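Local coordinates for regulator of Ty1 transposition protein 107 (Saccharomyces cerevisiae, PDB 3T7K) that binds phosphorylated histone H2A through C-terminal tandem BRCT repeats, an interaction that serves the repair of damaged DNA, at residues C[21-31]-C[85-95]; C[141-151]-C[199-207]. All blocks are in the same frame, centred on the assembly; numbering follows the deposited sequence.

Contact 1: residues C[21-31]-C[85-95]; sequences YDLKAVCTGCF and FALKPEFIIDL
Y21 and F91 form a T-shaped pair: the edge of the F91 ring, led by CZ, stands on one face of the tyrosine, with the planes at 86° and the ring centroids 5.1 Å apart. F91 CZ comes to 3.6 Å from Y21 CD1, off the ring centre toward its rim. CG of F91 lies anti to the backbone N (chi1 171°), which swings the ring from the first turn of helix 90-99 across to the tyrosine. One turn on, L95 slides alongside Y21 in the opposite direction, its CD2 3.9 Å from Y21 CE2, while the phenol oxygen hydrogen-bonds I111 O. L23 divides its two methyls. CD2 meets F85 CD2 at 3.6 Å, the two side chains crossing at about a right angle, and CD1 approaches F91 CE2 at 4.0 Å.

A second patch lies at the loop end. F31 brings the CE2-CZ end of its ring to the start of the helix, with CE2 3.5 Å from P89 CB and CZ 4.0 Å from I92 CB. C30 SG adds a looser touch on P89 CB at 4.2 Å. T28 OG1 and G29 N, just before C30, each hydrogen-bond a modified side chain of the bound peptide, so this packing borders the phosphopeptide site.

Strand 62-64 runs between strands 23-27 and 85-87 in the parallel sheet, which leaves the link to side chains; I48 of strand 48-50 also touches Y21, F91 and L95, and I92 reaches F64, seating helix 90-99 against the sheet.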
# COMPACT_ATOMS: atom_id res chain seq x y z
N TYR C 21 14.03 10.71 -9.40
CA TYR C 21 14.43 9.30 -9.32
C TYR C 21 13.42 8.45 -8.55
O TYR C 21 13.38 7.24 -8.73
CB TYR C 21 15.81 9.18 -8.69
CG TYR C 21 16.91 9.67 -9.58
CD1 TYR C 21 17.42 8.87 -10.59
CD2 TYR C 21 17.44 10.94 -9.41
CE1 TYR C 21 18.43 9.34 -11.42
CE2 TYR C 21 18.44 11.41 -10.23
CZ TYR C 21 18.93 10.62 -11.22
OH TYR C 21 19.94 11.09 -12.02
N ASP C 22 12.62 9.08 -7.70
CA ASP C 22 11.58 8.37 -6.96
C ASP C 22 12.12 7.17 -6.15
O ASP C 22 11.61 6.06 -6.24
CB ASP C 22 10.45 7.93 -7.89
CG ASP C 22 9.31 7.32 -7.13
OD1 ASP C 22 9.34 7.43 -5.88
OD2 ASP C 22 8.40 6.66 -7.71
N LEU C 23 13.14 7.42 -5.34
CA LEU C 23 13.75 6.37 -4.53
C LEU C 23 13.41 6.58 -3.07
O LEU C 23 13.56 7.68 -2.54
CB LEU C 23 15.27 6.36 -4.71
CG LEU C 23 15.75 6.17 -6.15
CD1 LEU C 23 17.25 6.15 -6.20
CD2 LEU C 23 15.19 4.89 -6.75
N LYS C 24 12.94 5.52 -2.42
CA LYS C 24 12.82 5.51 -0.97
C LYS C 24 13.75 4.39 -0.51
O LYS C 24 13.40 3.22 -0.58
CB LYS C 24 11.36 5.25 -0.54
CG LYS C 24 10.39 6.38 -0.91
CD LYS C 24 8.96 5.88 -1.01
CE LYS C 24 8.79 4.87 -2.15
NZ LYS C 24 7.50 4.08 -2.11
N ALA C 25 14.95 4.76 -0.06
CA ALA C 25 16.01 3.78 0.16
C ALA C 25 16.45 3.65 1.63
O ALA C 25 16.13 4.51 2.48
CB ALA C 25 17.21 4.11 -0.70
N VAL C 26 17.17 2.57 1.92
CA VAL C 26 18.03 2.53 3.07
C VAL C 26 19.39 2.17 2.50
O VAL C 26 19.45 1.62 1.42
CB VAL C 26 17.55 1.50 4.14
CG1 VAL C 26 16.15 1.87 4.63
CG2 VAL C 26 17.57 0.09 3.58
N CYS C 27 20.46 2.54 3.19
CA CYS C 27 21.79 2.09 2.83
C CYS C 27 22.22 1.06 3.84
O CYS C 27 21.85 1.16 5.01
CB CYS C 27 22.78 3.24 2.88
SG CYS C 27 22.27 4.62 1.86
N THR C 28 23.00 0.09 3.39
CA THR C 28 23.59 -0.92 4.27
C THR C 28 24.98 -1.13 3.73
O THR C 28 25.17 -1.16 2.51
CB THR C 28 22.75 -2.23 4.28
OG1 THR C 28 23.28 -3.15 5.24
CG2 THR C 28 22.73 -2.88 2.90
N GLY C 29 25.98 -1.20 4.61
CA GLY C 29 27.35 -1.27 4.16
C GLY C 29 27.79 0.05 3.52
O GLY C 29 28.76 0.09 2.75
N CYS C 30 27.07 1.14 3.83
CA CYS C 30 27.40 2.47 3.29
C CYS C 30 26.66 3.63 3.98
O CYS C 30 25.64 3.42 4.64
CB CYS C 30 27.23 2.51 1.76
SG CYS C 30 25.64 1.90 1.02
N PHE C 31 27.22 4.83 3.83
CA PHE C 31 26.59 6.07 4.31
C PHE C 31 26.00 5.94 5.71
O PHE C 31 24.84 6.30 5.95
CB PHE C 31 25.49 6.50 3.34
CG PHE C 31 25.96 6.68 1.92
CD1 PHE C 31 26.62 7.84 1.53
CD2 PHE C 31 25.70 5.70 0.96
CE1 PHE C 31 27.03 8.03 0.22
CE2 PHE C 31 26.11 5.89 -0.37
CZ PHE C 31 26.78 7.05 -0.73
N PHE C 85 14.85 -1.24 -6.92
CA PHE C 85 16.23 -0.97 -7.26
C PHE C 85 17.16 -1.46 -6.16
O PHE C 85 16.88 -1.29 -4.98
CB PHE C 85 16.43 0.53 -7.47
CG PHE C 85 15.64 1.10 -8.61
CD1 PHE C 85 16.09 0.96 -9.92
CD2 PHE C 85 14.47 1.79 -8.38
CE1 PHE C 85 15.37 1.51 -10.97
CE2 PHE C 85 13.75 2.35 -9.43
CZ PHE C 85 14.20 2.20 -10.72
N ALA C 86 18.26 -2.05 -6.56
CA ALA C 86 19.28 -2.48 -5.63
C ALA C 86 20.54 -1.91 -6.23
O ALA C 86 21.04 -2.41 -7.22
CB ALA C 86 19.35 -4.01 -5.57
N LEU C 87 21.03 -0.83 -5.64
CA LEU C 87 22.01 0.00 -6.34
C LEU C 87 23.30 0.15 -5.56
O LEU C 87 23.30 0.26 -4.34
CB LEU C 87 21.41 1.39 -6.58
CG LEU C 87 20.24 1.47 -7.55
CD1 LEU C 87 19.81 2.92 -7.68
CD2 LEU C 87 20.62 0.91 -8.92
N LYS C 88 24.41 0.16 -6.28
CA LYS C 88 25.69 0.46 -5.66
C LYS C 88 25.71 1.92 -5.20
O LYS C 88 25.05 2.79 -5.79
CB LYS C 88 26.83 0.17 -6.63
CG LYS C 88 27.04 -1.31 -6.91
CD LYS C 88 28.30 -1.52 -7.73
CE LYS C 88 28.67 -2.99 -7.86
N PRO C 89 26.47 2.20 -4.14
CA PRO C 89 26.55 3.56 -3.62
C PRO C 89 27.12 4.53 -4.66
O PRO C 89 26.87 5.72 -4.58
CB PRO C 89 27.51 3.42 -2.41
CG PRO C 89 28.29 2.17 -2.70
CD PRO C 89 27.33 1.26 -3.39
N GLU C 90 27.88 4.01 -5.61
CA GLU C 90 28.44 4.83 -6.69
C GLU C 90 27.36 5.69 -7.39
O GLU C 90 27.66 6.75 -7.95
CB GLU C 90 29.15 3.93 -7.70
CG GLU C 90 30.57 3.52 -7.33
CD GLU C 90 30.64 2.37 -6.31
OE1 GLU C 90 29.61 2.04 -5.67
OE2 GLU C 90 31.74 1.79 -6.16
N PHE C 91 26.11 5.23 -7.37
CA PHE C 91 25.01 6.00 -7.93
C PHE C 91 24.93 7.37 -7.26
O PHE C 91 25.01 8.40 -7.93
CB PHE C 91 23.68 5.28 -7.77
CG PHE C 91 22.49 6.14 -8.14
CD1 PHE C 91 22.09 6.27 -9.46
CD2 PHE C 91 21.78 6.81 -7.16
CE1 PHE C 91 21.00 7.06 -9.80
CE2 PHE C 91 20.69 7.61 -7.49
CZ PHE C 91 20.31 7.73 -8.82
N ILE C 92 24.74 7.36 -5.95
CA ILE C 92 24.65 8.59 -5.17
C ILE C 92 25.94 9.40 -5.30
O ILE C 92 25.93 10.63 -5.33
CB ILE C 92 24.38 8.28 -3.69
CG1 ILE C 92 23.06 7.54 -3.52
CG2 ILE C 92 24.37 9.56 -2.88
CD1 ILE C 92 21.86 8.43 -3.69
N ILE C 93 27.06 8.69 -5.38
CA ILE C 93 28.34 9.37 -5.46
C ILE C 93 28.44 10.11 -6.80
O ILE C 93 28.67 11.31 -6.83
CB ILE C 93 29.53 8.39 -5.26
CG1 ILE C 93 29.58 7.91 -3.81
CG2 ILE C 93 30.85 9.06 -5.60
CD1 ILE C 93 30.70 6.93 -3.54
N ASP C 94 28.27 9.38 -7.90
CA ASP C 94 28.30 9.99 -9.22
C ASP C 94 27.29 11.12 -9.35
O ASP C 94 27.56 12.14 -9.98
CB ASP C 94 28.05 8.95 -10.30
CG ASP C 94 29.19 7.97 -10.42
OD1 ASP C 94 30.23 8.21 -9.76
OD2 ASP C 94 29.05 6.98 -11.18
N LEU C 95 26.13 10.90 -8.75
CA LEU C 95 25.04 11.87 -8.79
C LEU C 95 25.48 13.18 -8.16
O LEU C 95 25.41 14.24 -8.80
CB LEU C 95 23.83 11.31 -8.05
CG LEU C 95 22.57 12.18 -8.08
CD1 LEU C 95 22.34 12.74 -9.49
CD2 LEU C 95 21.38 11.37 -7.60

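Contact 2: residues C[141-151]-C[199-207]; sequences IRCINLVNDIP and VLIVTKASQ
Neighbouring parallel strands in the sheet of the second BRCT repeat, 143-147 and 198-201, make this contact. Both backbone polar atoms of N145 are used: its N donates to V199 O (2.9 Å), and its O accepts from I201 N (2.8 Å). V147 N to I201 O continues the ladder. The N145 side chain adds a bond, ND2 to V199 O at 3.1 Å and 170°; the acceptor lies near the amide plane, but ND2 sits above the carbonyl plane. N170 and I183 hold the other bonds of this amide. A water joins C143 O to V199 N.

On the face bearing L146 and I201, L146 CD1 presses to 3.4 Å from I201 CB, a tight fit, and I150 CD1 reaches I201 CG2.

Past the strands, D149 OD2 accepts from T203 OG1 (3.2 Å), which approaches from above the carboxylate plane. CG of Q207 lies beside the backbone N (chi1 -68°) and the chain runs on extended, carrying the amide back to T203 and the N-cap residue K204, just ahead of helix 205-218. OE1 thus satisfies two backbone N-H groups, while NE2 bonds D149 OD2 only weakly, the planes 52° apart; the carboxylate may slightly polarise the amide.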
# COMPACT_ATOMS: atom_id res chain seq x y z
N ILE C 141 6.02 -22.36 5.77
CA ILE C 141 6.72 -22.25 7.02
C ILE C 141 6.12 -21.03 7.72
O ILE C 141 6.42 -19.89 7.38
CB ILE C 141 8.23 -22.04 6.80
CG1 ILE C 141 8.85 -23.15 5.94
CG2 ILE C 141 8.95 -21.93 8.13
CD1 ILE C 141 8.77 -24.51 6.54
N ARG C 142 5.25 -21.27 8.70
CA ARG C 142 4.52 -20.18 9.34
C ARG C 142 4.97 -19.93 10.78
O ARG C 142 5.23 -18.79 11.16
CB ARG C 142 3.01 -20.44 9.27
CG ARG C 142 2.15 -19.29 9.81
CD ARG C 142 0.68 -19.46 9.44
NE ARG C 142 0.46 -19.31 8.01
NH1 ARG C 142 -1.84 -19.32 8.18
NH2 ARG C 142 -0.84 -19.10 6.12
N CYS C 143 5.05 -20.99 11.59
CA CYS C 143 5.49 -20.88 12.97
C CYS C 143 6.74 -21.72 13.18
O CYS C 143 6.77 -22.90 12.86
CB CYS C 143 4.41 -21.33 13.93
SG CYS C 143 2.78 -20.63 13.60
N ILE C 144 7.78 -21.10 13.71
CA ILE C 144 9.02 -21.82 13.91
C ILE C 144 9.51 -21.68 15.33
O ILE C 144 9.05 -20.83 16.09
CB ILE C 144 10.13 -21.28 13.00
CG1 ILE C 144 10.40 -19.82 13.35
CG2 ILE C 144 9.76 -21.44 11.55
CD1 ILE C 144 11.75 -19.32 12.88
N ASN C 145 10.49 -22.51 15.66
CA ASN C 145 11.17 -22.45 16.93
C ASN C 145 12.60 -22.10 16.64
O ASN C 145 13.21 -22.67 15.74
CB ASN C 145 11.11 -23.82 17.63
CG ASN C 145 9.71 -24.31 17.81
OD1 ASN C 145 9.10 -24.13 18.87
ND2 ASN C 145 9.15 -24.92 16.78
N LEU C 146 13.14 -21.19 17.43
CA LEU C 146 14.48 -20.68 17.22
C LEU C 146 15.22 -20.82 18.54
O LEU C 146 14.70 -20.43 19.58
CB LEU C 146 14.38 -19.20 16.81
CG LEU C 146 15.64 -18.42 16.43
CD1 LEU C 146 16.26 -19.00 15.18
CD2 LEU C 146 15.28 -16.95 16.20
N VAL C 147 16.42 -21.38 18.50
CA VAL C 147 17.22 -21.51 19.70
C VAL C 147 17.71 -20.14 20.12
O VAL C 147 18.05 -19.29 19.29
CB VAL C 147 18.42 -22.45 19.51
CG1 VAL C 147 17.94 -23.87 19.31
CG2 VAL C 147 19.30 -22.00 18.35
N ASN C 148 17.73 -19.93 21.44
CA ASN C 148 18.06 -18.64 22.03
C ASN C 148 19.49 -18.21 21.75
O ASN C 148 19.79 -17.03 21.81
CB ASN C 148 17.81 -18.66 23.54
CG ASN C 148 17.62 -17.27 24.12
OD1 ASN C 148 17.75 -16.27 23.41
ND2 ASN C 148 17.30 -17.19 25.41
N ASP C 149 20.36 -19.17 21.46
CA ASP C 149 21.77 -18.86 21.24
C ASP C 149 22.13 -18.68 19.77
O ASP C 149 23.28 -18.90 19.38
CB ASP C 149 22.67 -19.94 21.87
CG ASP C 149 22.63 -21.26 21.12
OD1 ASP C 149 23.32 -22.21 21.55
OD2 ASP C 149 21.90 -21.35 20.10
N ILE C 150 21.15 -18.30 18.96
CA ILE C 150 21.41 -18.07 17.55
C ILE C 150 22.24 -16.80 17.38
O ILE C 150 21.92 -15.76 17.94
CB ILE C 150 20.09 -17.98 16.73
CG1 ILE C 150 20.36 -18.16 15.24
CG2 ILE C 150 19.35 -16.68 17.02
CD1 ILE C 150 20.52 -19.62 14.78
N PRO C 151 23.36 -16.91 16.64
CA PRO C 151 24.21 -15.77 16.28
C PRO C 151 23.45 -14.65 15.57
O PRO C 151 22.80 -14.88 14.55
CB PRO C 151 25.25 -16.40 15.33
CG PRO C 151 24.78 -17.82 15.09
CD PRO C 151 23.97 -18.19 16.28
N VAL C 199 9.20 -27.08 12.90
CA VAL C 199 10.30 -26.43 12.22
C VAL C 199 11.14 -25.77 13.28
O VAL C 199 10.64 -25.00 14.10
CB VAL C 199 9.81 -25.34 11.22
CG1 VAL C 199 10.98 -24.84 10.41
CG2 VAL C 199 8.77 -25.91 10.30
N LEU C 200 12.44 -26.06 13.26
CA LEU C 200 13.34 -25.52 14.26
C LEU C 200 14.59 -25.02 13.58
O LEU C 200 15.09 -25.63 12.64
CB LEU C 200 13.71 -26.59 15.30
CG LEU C 200 12.57 -27.31 16.04
CD1 LEU C 200 12.05 -28.53 15.26
CD2 LEU C 200 13.03 -27.75 17.41
N ILE C 201 15.11 -23.90 14.08
CA ILE C 201 16.33 -23.34 13.56
C ILE C 201 17.30 -23.50 14.69
O ILE C 201 17.02 -23.10 15.81
CB ILE C 201 16.19 -21.84 13.25
CG1 ILE C 201 15.16 -21.63 12.14
CG2 ILE C 201 17.53 -21.27 12.83
CD1 ILE C 201 14.87 -20.15 11.83
N VAL C 202 18.44 -24.13 14.41
CA VAL C 202 19.34 -24.49 15.48
C VAL C 202 20.77 -24.11 15.15
O VAL C 202 21.07 -23.75 14.02
CB VAL C 202 19.27 -26.01 15.80
CG1 VAL C 202 17.87 -26.38 16.29
CG2 VAL C 202 19.66 -26.84 14.60
N THR C 203 21.62 -24.18 16.17
CA THR C 203 23.04 -23.88 16.07
C THR C 203 23.90 -25.15 16.17
O THR C 203 24.83 -25.34 15.38
CB THR C 203 23.46 -22.92 17.20
OG1 THR C 203 22.83 -21.64 17.01
CG2 THR C 203 24.98 -22.75 17.22
N LYS C 204 23.59 -26.02 17.13
CA LYS C 204 24.48 -27.14 17.47
C LYS C 204 23.89 -28.52 17.17
O LYS C 204 22.68 -28.71 17.25
CB LYS C 204 24.85 -27.09 18.96
CG LYS C 204 25.52 -25.81 19.42
CD LYS C 204 25.61 -25.79 20.95
CE LYS C 204 26.20 -27.09 21.48
NZ LYS C 204 26.19 -27.17 22.97
N ALA C 205 24.76 -29.47 16.87
CA ALA C 205 24.36 -30.86 16.73
C ALA C 205 23.80 -31.34 18.06
O ALA C 205 22.95 -32.23 18.12
CB ALA C 205 25.53 -31.71 16.30
N SER C 206 24.28 -30.73 19.14
CA SER C 206 23.81 -31.07 20.48
C SER C 206 22.32 -30.76 20.60
O SER C 206 21.63 -31.30 21.47
CB SER C 206 24.58 -30.26 21.53
OG SER C 206 23.83 -29.14 21.98
N GLN C 207 21.84 -29.88 19.73
CA GLN C 207 20.45 -29.45 19.79
C GLN C 207 19.57 -30.32 18.90
O GLN C 207 18.42 -30.60 19.23
CB GLN C 207 20.33 -27.97 19.41
CG GLN C 207 20.95 -27.03 20.43
CD GLN C 207 21.20 -25.64 19.86
OE1 GLN C 207 21.44 -25.48 18.66
NE2 GLN C 207 21.14 -24.64 20.73
O HOH W 1 7.00 -25.32 14.26

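In the fold
From the N terminus, the chain lays down strand 23-27, then passes through helix 37-45, strands 48-50 and 62-64 and helix 72-77 before contact 1 closes this 53-residue loop with strand 85-87 and helix 90-99. Helices 123-128 and 135-138 follow, and contact 2 then opens at strand 143-147. Its own loop of 47 residues carries helix 154-163 and strand 168-172 and ends at strand 198-201 and helix 205-218. The two loops are in series, neither nested nor crossed. Contact 2 joins neighbouring strands, whereas in contact 1 strand 62-64 lies between the two. The contacts do not touch: their centres lie 34 Å apart, on opposite sides of the chain's centre, and their nearest atoms about 15 Å.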